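Local structure of DUF1987 domain-containing protein (Pseudomonas aeruginosa, 6K4F) at residues G24-S37 and P58-S72. The protein probably acts as a regulatory phosphoprotein of the SiaABC threonine phosphorylation pathway, which controls biofilm formation in response to carbon availability. Sequence-based numbering, arbitrary orientation.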
ATOM      1  N   GLY A  24      -2.768  12.285   4.372  1.00 39.58           N
ATOM      2  CA  GLY A  24      -3.337  11.349   3.427  1.00 36.97           C
ATOM      3  C   GLY A  24      -2.254  10.563   2.717  1.00 36.19           C
ATOM      4  O   GLY A  24      -2.187  10.543   1.483  1.00 40.82           O
ATOM      5  N   ARG A  25      -1.377   9.937   3.497  1.00 31.87           N
ATOM      6  CA  ARG A  25      -0.246   9.188   2.976  1.00 31.88           C
ATOM      7  C   ARG A  25      -0.177   7.850   3.680  1.00 32.55           C
ATOM      8  O   ARG A  25      -0.200   7.793   4.914  1.00 36.40           O
ATOM      9  CB  ARG A  25       1.075   9.932   3.184  1.00 38.95           C
ATOM     10  CG  ARG A  25       1.409  10.871   2.068  1.00 60.66           C
ATOM     11  CD  ARG A  25       2.825  11.426   2.185  1.00 73.22           C
ATOM     12  NE  ARG A  25       3.352  11.966   0.926  1.00 84.05           N
ATOM     13  CZ  ARG A  25       2.718  12.809   0.105  1.00 91.18           C
ATOM     14  NH1 ARG A  25       1.508  13.282   0.381  1.00 93.73           N
ATOM     15  NH2 ARG A  25       3.318  13.207  -1.007  1.00 94.34           N
ATOM     16  N   LEU A  26      -0.072   6.779   2.906  1.00 28.22           N
ATOM     17  CA  LEU A  26       0.203   5.460   3.461  1.00 26.44           C
ATOM     18  C   LEU A  26       1.549   5.003   2.917  1.00 27.66           C
ATOM     19  O   LEU A  26       1.730   4.895   1.692  1.00 29.60           O
ATOM     20  CB  LEU A  26      -0.915   4.477   3.113  1.00 28.71           C
ATOM     21  CG  LEU A  26      -0.693   3.051   3.602  1.00 27.76           C
ATOM     22  CD1 LEU A  26      -0.621   3.054   5.138  1.00 29.41           C
ATOM     23  CD2 LEU A  26      -1.823   2.167   3.119  1.00 28.18           C
ATOM     24  N   SER A  27       2.490   4.747   3.819  1.00 25.86           N
ATOM     25  CA  SER A  27       3.863   4.392   3.481  1.00 27.23           C
ATOM     26  C   SER A  27       4.201   3.024   4.053  1.00 30.98           C
ATOM     27  O   SER A  27       3.771   2.691   5.162  1.00 27.96           O
ATOM     28  CB  SER A  27       4.855   5.431   4.041  1.00 29.18           C
ATOM     29  OG  SER A  27       4.559   6.733   3.534  1.00 37.34           O
ATOM     30  N   MET A  28       4.983   2.236   3.303  1.00 27.35           N
ATOM     31  CA  MET A  28       5.484   0.949   3.781  1.00 27.23           C
ATOM     32  C   MET A  28       6.919   0.716   3.336  1.00 31.39           C
ATOM     33  O   MET A  28       7.263   0.971   2.181  1.00 31.75           O
ATOM     34  CB  MET A  28       4.648  -0.218   3.264  1.00 27.81           C
ATOM     35  CG  MET A  28       3.192  -0.025   3.395  1.00 29.78           C
ATOM     36  SD  MET A  28       2.345  -1.524   2.875  1.00 32.44           S
ATOM     37  CE  MET A  28       0.698  -0.873   2.683  1.00 32.11           C
ATOM     38  N   GLN A  29       7.733   0.153   4.231  1.00 29.91           N
ATOM     39  CA  GLN A  29       9.133  -0.123   3.938  1.00 30.87           C
ATOM     40  C   GLN A  29       9.509  -1.484   4.491  1.00 32.73           C
ATOM     41  O   GLN A  29       9.197  -1.784   5.646  1.00 34.34           O
ATOM     42  CB  GLN A  29      10.056   0.941   4.546  1.00 31.75           C
ATOM     43  CG  GLN A  29       9.640   2.371   4.274  1.00 36.19           C
ATOM     44  CD  GLN A  29       8.699   2.933   5.330  1.00 42.59           C
ATOM     45  OE1 GLN A  29       8.798   2.607   6.514  1.00 43.37           O
ATOM     46  NE2 GLN A  29       7.802   3.809   4.906  1.00 38.63           N
ATOM     47  N   GLY A  30      10.202  -2.286   3.687  1.00 28.21           N
ATOM     48  CA  GLY A  30      10.847  -3.506   4.143  1.00 30.81           C
ATOM     49  C   GLY A  30      10.302  -4.744   3.459  1.00 34.62           C
ATOM     50  O   GLY A  30       9.626  -4.684   2.427  1.00 35.94           O
ATOM     51  N   ASP A  31      10.619  -5.891   4.043  1.00 33.42           N
ATOM     52  CA  ASP A  31      10.048  -7.137   3.560  1.00 35.68           C
ATOM     53  C   ASP A  31       8.774  -7.474   4.287  1.00 34.24           C
ATOM     54  O   ASP A  31       8.486  -6.983   5.379  1.00 30.00           O
ATOM     55  CB  ASP A  31      10.937  -8.321   3.781  1.00 55.35           C
ATOM     56  CG  ASP A  31      12.171  -8.221   3.081  1.00 63.85           C
ATOM     57  OD1 ASP A  31      13.111  -8.234   3.847  1.00 63.63           O
ATOM     58  OD2 ASP A  31      12.272  -8.182   1.824  1.00 67.92           O
ATOM     59  N   SER A  32       8.047  -8.411   3.703  1.00 30.09           N
ATOM     60  CA  SER A  32       6.806  -8.881   4.295  1.00 28.86           C
ATOM     61  C   SER A  32       6.761 -10.378   3.997  1.00 34.05           C
ATOM     62  O   SER A  32       6.342 -10.798   2.917  1.00 33.52           O
ATOM     63  CB  SER A  32       5.624  -8.116   3.708  1.00 32.41           C
ATOM     64  OG  SER A  32       4.432  -8.377   4.407  1.00 33.31           O
ATOM     65  N   TYR A  33       7.227 -11.184   4.946  1.00 37.15           N
ATOM     66  CA  TYR A  33       6.955 -12.621   4.933  1.00 37.02           C
ATOM     67  C   TYR A  33       6.458 -13.068   6.302  1.00 39.33           C
ATOM     68  O   TYR A  33       7.053 -13.939   6.942  1.00 46.55           O
ATOM     69  CB  TYR A  33       8.180 -13.418   4.480  1.00 33.56           C
ATOM     70  CG  TYR A  33       9.516 -13.043   5.076  1.00 35.53           C
ATOM     71  CD1 TYR A  33      10.250 -11.979   4.575  1.00 39.35           C
ATOM     72  CD2 TYR A  33      10.065 -13.790   6.111  1.00 38.98           C
ATOM     73  CE1 TYR A  33      11.489 -11.648   5.111  1.00 44.51           C
ATOM     74  CE2 TYR A  33      11.300 -13.475   6.646  1.00 39.87           C
ATOM     75  CZ  TYR A  33      12.007 -12.406   6.145  1.00 40.63           C
ATOM     76  OH  TYR A  33      13.230 -12.099   6.685  1.00 41.42           O
ATOM     77  N   PRO A  34       5.353 -12.492   6.782  1.00 36.85           N
ATOM     78  CA  PRO A  34       4.801 -12.933   8.059  1.00 36.29           C
ATOM     79  C   PRO A  34       4.127 -14.283   7.916  1.00 43.87           C
ATOM     80  O   PRO A  34       3.773 -14.718   6.819  1.00 37.02           O
ATOM     81  CB  PRO A  34       3.784 -11.845   8.398  1.00 36.53           C
ATOM     82  CG  PRO A  34       3.318 -11.367   7.113  1.00 39.60           C
ATOM     83  CD  PRO A  34       4.486 -11.472   6.158  1.00 36.44           C
ATOM     84  N   GLU A  35       3.962 -14.948   9.059  1.00 52.54           N
ATOM     85  CA  GLU A  35       3.198 -16.190   9.090  1.00 59.86           C
ATOM     86  C   GLU A  35       1.715 -15.923   8.878  1.00 54.23           C
ATOM     87  O   GLU A  35       1.035 -16.673   8.172  1.00 56.25           O
ATOM     88  CB  GLU A  35       3.430 -16.915  10.414  1.00 71.01           C
ATOM     89  CG  GLU A  35       3.220 -16.037  11.641  1.00 79.24           C
ATOM     90  CD  GLU A  35       4.179 -16.367  12.767  1.00 87.12           C
ATOM     91  OE1 GLU A  35       4.526 -15.452  13.542  1.00 90.46           O
ATOM     92  OE2 GLU A  35       4.586 -17.545  12.876  1.00 92.03           O
ATOM     93  N   ASN A  36       1.203 -14.844   9.455  1.00 49.19           N
ATOM     94  CA  ASN A  36      -0.209 -14.489   9.363  1.00 46.66           C
ATOM     95  C   ASN A  36      -0.294 -13.093   8.752  1.00 36.83           C
ATOM     96  O   ASN A  36      -0.168 -12.090   9.463  1.00 41.72           O
ATOM     97  CB  ASN A  36      -0.863 -14.554  10.744  1.00 46.01           C
ATOM     98  CG  ASN A  36      -2.373 -14.507  10.679  1.00 47.79           C
ATOM     99  OD1 ASN A  36      -2.954 -13.856   9.808  1.00 46.35           O
ATOM    100  ND2 ASN A  36      -3.023 -15.201  11.608  1.00 49.12           N
ATOM    101  N   SER A  37      -0.510 -13.020   7.437  1.00 35.30           N
ATOM    102  CA  SER A  37      -0.522 -11.712   6.790  1.00 38.54           C
ATOM    103  C   SER A  37      -1.808 -10.944   7.051  1.00 34.08           C
ATOM    104  O   SER A  37      -1.777  -9.710   7.113  1.00 40.30           O
ATOM    105  CB  SER A  37      -0.297 -11.845   5.281  1.00 47.29           C
ATOM    106  OG  SER A  37       1.049 -12.195   4.999  1.00 55.11           O
ATOM    107  N   PRO A  58      -7.340  13.367  -0.996  1.00 49.35           N
ATOM    108  CA  PRO A  58      -6.573  12.377  -1.762  1.00 45.32           C
ATOM    109  C   PRO A  58      -5.770  11.457  -0.853  1.00 41.63           C
ATOM    110  O   PRO A  58      -5.353  11.833   0.247  1.00 37.64           O
ATOM    111  CB  PRO A  58      -5.652  13.236  -2.634  1.00 44.45           C
ATOM    112  CG  PRO A  58      -6.273  14.607  -2.623  1.00 46.95           C
ATOM    113  CD  PRO A  58      -6.890  14.740  -1.281  1.00 44.31           C
ATOM    114  N   LEU A  59      -5.568  10.229  -1.323  1.00 35.34           N
ATOM    115  CA  LEU A  59      -4.728   9.249  -0.641  1.00 33.57           C
ATOM    116  C   LEU A  59      -3.557   8.883  -1.544  1.00 35.76           C
ATOM    117  O   LEU A  59      -3.746   8.592  -2.735  1.00 37.66           O
ATOM    118  CB  LEU A  59      -5.531   7.998  -0.269  1.00 32.71           C
ATOM    119  CG  LEU A  59      -4.770   6.909   0.508  1.00 36.38           C
ATOM    120  CD1 LEU A  59      -4.157   7.460   1.797  1.00 32.62           C
ATOM    121  CD2 LEU A  59      -5.667   5.706   0.813  1.00 38.65           C
ATOM    122  N   GLU A  60      -2.351   8.929  -0.992  1.00 30.29           N
ATOM    123  CA  GLU A  60      -1.127   8.598  -1.713  1.00 35.55           C
ATOM    124  C   GLU A  60      -0.452   7.419  -1.036  1.00 32.60           C
ATOM    125  O   GLU A  60      -0.304   7.418   0.191  1.00 30.56           O
ATOM    126  CB  GLU A  60      -0.154   9.777  -1.729  1.00 43.55           C
ATOM    127  CG  GLU A  60      -0.442  10.851  -2.742  1.00 64.24           C
ATOM    128  CD  GLU A  60       0.838  11.433  -3.308  1.00 77.50           C
ATOM    129  OE1 GLU A  60       1.729  11.790  -2.509  1.00 84.90           O
ATOM    130  OE2 GLU A  60       0.962  11.517  -4.547  1.00 81.72           O
ATOM    131  N   LEU A  61      -0.031   6.423  -1.817  1.00 25.56           N
ATOM    132  CA  LEU A  61       0.756   5.311  -1.285  1.00 26.85           C
ATOM    133  C   LEU A  61       2.213   5.482  -1.695  1.00 32.77           C
ATOM    134  O   LEU A  61       2.504   5.704  -2.877  1.00 30.88           O
ATOM    135  CB  LEU A  61       0.227   3.955  -1.778  1.00 30.18           C
ATOM    136  CG  LEU A  61      -0.702   3.238  -0.795  1.00 31.90           C
ATOM    137  CD1 LEU A  61      -1.984   4.018  -0.689  1.00 34.65           C
ATOM    138  CD2 LEU A  61      -0.970   1.816  -1.263  1.00 31.75           C
ATOM    139  N   ASP A  62       3.127   5.362  -0.729  1.00 28.65           N
ATOM    140  CA  ASP A  62       4.566   5.401  -1.007  1.00 30.03           C
ATOM    141  C   ASP A  62       5.203   4.113  -0.498  1.00 32.27           C
ATOM    142  O   ASP A  62       5.368   3.926   0.714  1.00 29.86           O
ATOM    143  CB  ASP A  62       5.228   6.617  -0.375  1.00 36.68           C
ATOM    144  CG  ASP A  62       6.594   6.894  -0.966  1.00 54.98           C
ATOM    145  OD1 ASP A  62       6.663   7.533  -2.039  1.00 56.91           O
ATOM    146  OD2 ASP A  62       7.599   6.450  -0.371  1.00 63.05           O
ATOM    147  N   LEU A  63       5.573   3.238  -1.422  1.00 26.82           N
ATOM    148  CA  LEU A  63       5.996   1.886  -1.096  1.00 25.70           C
ATOM    149  C   LEU A  63       7.486   1.694  -1.351  1.00 28.76           C
ATOM    150  O   LEU A  63       8.003   2.044  -2.420  1.00 32.21           O
ATOM    151  CB  LEU A  63       5.182   0.870  -1.886  1.00 24.82           C
ATOM    152  CG  LEU A  63       3.663   0.953  -1.710  1.00 25.86           C
ATOM    153  CD1 LEU A  63       2.978  -0.161  -2.517  1.00 28.95           C
ATOM    154  CD2 LEU A  63       3.270   0.879  -0.227  1.00 29.16           C
ATOM    155  N   ARG A  64       8.171   1.143  -0.354  1.00 26.69           N
ATOM    156  CA  ARG A  64       9.558   0.712  -0.444  1.00 28.72           C
ATOM    157  C   ARG A  64       9.656  -0.721   0.026  1.00 33.44           C
ATOM    158  O   ARG A  64      10.438  -1.069   0.917  1.00 31.57           O
ATOM    159  CB  ARG A  64      10.480   1.613   0.369  1.00 28.49           C
ATOM    160  CG  ARG A  64      10.423   3.065  -0.076  1.00 35.29           C
ATOM    161  CD  ARG A  64      11.311   3.952   0.768  1.00 44.64           C
ATOM    162  NE  ARG A  64      11.902   5.009  -0.046  1.00 61.92           N
ATOM    163  CZ  ARG A  64      11.370   6.214  -0.206  1.00 71.82           C
ATOM    164  NH1 ARG A  64      10.228   6.523   0.400  1.00 73.01           N
ATOM    165  NH2 ARG A  64      11.982   7.109  -0.971  1.00 73.00           N
ATOM    166  N   LEU A  65       8.822  -1.568  -0.578  1.00 31.33           N
ATOM    167  CA  LEU A  65       8.730  -2.968  -0.213  1.00 31.09           C
ATOM    168  C   LEU A  65       9.774  -3.761  -0.972  1.00 42.73           C
ATOM    169  O   LEU A  65      10.046  -3.487  -2.145  1.00 44.07           O
ATOM    170  CB  LEU A  65       7.337  -3.514  -0.523  1.00 29.37           C
ATOM    171  CG  LEU A  65       6.206  -2.854   0.272  1.00 28.10           C
ATOM    172  CD1 LEU A  65       4.850  -3.230  -0.275  1.00 31.35           C
ATOM    173  CD2 LEU A  65       6.297  -3.211   1.751  1.00 29.25           C
ATOM    174  N   LEU A  66      10.350  -4.747  -0.293  1.00 38.71           N
ATOM    175  CA  LEU A  66      11.308  -5.657  -0.898  1.00 41.62           C
ATOM    176  C   LEU A  66      10.615  -6.991  -1.144  1.00 42.17           C
ATOM    177  O   LEU A  66       9.690  -7.060  -1.954  1.00 46.92           O
ATOM    178  CB  LEU A  66      12.536  -5.809  -0.002  1.00 41.56           C
ATOM    179  CG  LEU A  66      13.215  -4.518   0.461  1.00 45.34           C
ATOM    180  CD1 LEU A  66      14.311  -4.829   1.467  1.00 50.09           C
ATOM    181  CD2 LEU A  66      13.783  -3.714  -0.701  1.00 46.70           C
ATOM    182  N   TYR A  67      11.013  -8.041  -0.438  1.00 44.14           N
ATOM    183  CA  TYR A  67      10.376  -9.338  -0.628  1.00 46.52           C
ATOM    184  C   TYR A  67       8.944  -9.327  -0.091  1.00 45.42           C
ATOM    185  O   TYR A  67       8.669  -8.775   0.978  1.00 46.96           O
ATOM    186  CB  TYR A  67      11.184 -10.433   0.066  1.00 52.22           C
ATOM    187  CG  TYR A  67      10.629 -11.812  -0.166  1.00 60.77           C
ATOM    188  CD1 TYR A  67      10.719 -12.410  -1.414  1.00 66.02           C
ATOM    189  CD2 TYR A  67      10.005 -12.512   0.855  1.00 63.21           C
ATOM    190  CE1 TYR A  67      10.206 -13.674  -1.639  1.00 73.71           C
ATOM    191  CE2 TYR A  67       9.489 -13.779   0.641  1.00 66.59           C
ATOM    192  CZ  TYR A  67       9.591 -14.354  -0.604  1.00 73.18           C
ATOM    193  OH  TYR A  67       9.076 -15.615  -0.819  1.00 81.77           O
ATOM    194  N   LEU A  68       8.023  -9.926  -0.847  1.00 37.06           N
ATOM    195  CA  LEU A  68       6.657 -10.144  -0.381  1.00 33.30           C
ATOM    196  C   LEU A  68       6.321 -11.615  -0.556  1.00 32.37           C
ATOM    197  O   LEU A  68       6.461 -12.156  -1.661  1.00 34.54           O
ATOM    198  CB  LEU A  68       5.644  -9.295  -1.153  1.00 30.03           C
ATOM    199  CG  LEU A  68       5.602  -7.768  -1.094  1.00 40.29           C
ATOM    200  CD1 LEU A  68       4.299  -7.272  -1.705  1.00 43.53           C
ATOM    201  CD2 LEU A  68       5.726  -7.285   0.345  1.00 45.59           C
ATOM    202  N   ASN A  69       5.872 -12.267   0.517  1.00 28.32           N
ATOM    203  CA  ASN A  69       5.458 -13.650   0.342  1.00 29.99           C
ATOM    204  C   ASN A  69       4.061 -13.692  -0.274  1.00 29.39           C
ATOM    205  O   ASN A  69       3.436 -12.665  -0.542  1.00 31.66           O
ATOM    206  CB  ASN A  69       5.549 -14.425   1.663  1.00 34.46           C
ATOM    207  CG  ASN A  69       4.534 -13.977   2.698  1.00 33.52           C
ATOM    208  OD1 ASN A  69       3.825 -12.991   2.515  1.00 30.67           O
ATOM    209  ND2 ASN A  69       4.482 -14.700   3.827  1.00 33.03           N
ATOM    210  N   THR A  70       3.574 -14.906  -0.527  1.00 32.35           N
ATOM    211  CA  THR A  70       2.310 -15.081  -1.234  1.00 31.67           C
ATOM    212  C   THR A  70       1.165 -14.358  -0.533  1.00 29.58           C
ATOM    213  O   THR A  70       0.392 -13.633  -1.169  1.00 27.91           O
ATOM    214  CB  THR A  70       2.021 -16.578  -1.373  1.00 36.15           C
ATOM    215  OG1 THR A  70       2.931 -17.131  -2.334  1.00 36.35           O
ATOM    216  CG2 THR A  70       0.568 -16.837  -1.822  1.00 31.58           C
ATOM    217  N   SER A  71       1.044 -14.528   0.787  1.00 30.28           N
ATOM    218  CA  SER A  71      -0.104 -13.939   1.465  1.00 26.67           C
ATOM    219  C   SER A  71       0.004 -12.414   1.503  1.00 28.91           C
ATOM    220  O   SER A  71      -1.023 -11.723   1.470  1.00 26.50           O
ATOM    221  CB  SER A  71      -0.259 -14.537   2.871  1.00 31.41           C
ATOM    222  OG  SER A  71       0.857 -14.237   3.689  1.00 37.85           O
ATOM    223  N   SER A  72       1.235 -11.880   1.484  1.00 25.78           N
ATOM    224  CA  SER A  72       1.426 -10.430   1.455  1.00 26.28           C
ATOM    225  C   SER A  72       1.055  -9.856   0.092  1.00 25.17           C
ATOM    226  O   SER A  72       0.487  -8.766   0.000  1.00 26.37           O
ATOM    227  CB  SER A  72       2.877 -10.077   1.793  1.00 27.60           C
ATOM    228  OG  SER A  72       3.140 -10.324   3.159  1.00 30.54           O
TER
HETATM  229  O   HOH W   1       7.979   4.463   2.062  1.00 36.62           O
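L59 lays its CD1 methyl against the backbone of G24, 3.7 Å from G24 O, and also packs on F51 of helix 37-53 and L83 of helix 70-88. G24 takes a positive phi, which favours glycine. At E60 the side chain runs alongside R25, and E60 OE1, over one face of the guanidinium, forms a salt bridge with R25 NH2 (2.6 Å), the two planes turned 56° apart. R96 shares the same oxygen, so a carboxylate suits this place between two arginines. L61 and L63 point to the helix-covered face with L26 and M28; the flexible thioether chain of M28 lies beside L63, M28 CG 3.7 Å from L63 CD2. D62 and R64, on the other face, form a salt bridge with each other, while a water joins D62 O to Q29 NE2, which also bonds Q18. Strands 25-29 and 59-68 are parallel neighbours in the mixed sheet, L26 N bonding to E60 O and D62 N to L26 O, with M28 and R64 carrying the pattern on; helix 37-53 links them as a beta-alpha-beta crossover. Beyond L65 a beta bulge shifts the register by one residue: G30 O accepts from L66 N, and D31 OD2 takes Y67 N with its anti lone pair, at 2.6 Å, an acceptor supplied by a side chain. The side chains of Y67 and Y33 cross at about a right angle, with Y33 CD1 at the edge of the Y67 ring, 3.8 Å from Y67 CD2. L68 CD2 presses tightly on S32 CB (3.5 Å), where a small residue fits. N69 is the N-cap of helix 70-88; its CG sits between the backbone N and the carbonyl carbon (chi1 68°), turning the amide back over the helix start, where OD1 receives S72 N and S72 OG from opposite faces, while N69 ND2 reaches P34 O at 3.1 Å, an amide serving as acceptor and donor at once. S72 OG in turn accepts from S32 OG at 2.6 Å.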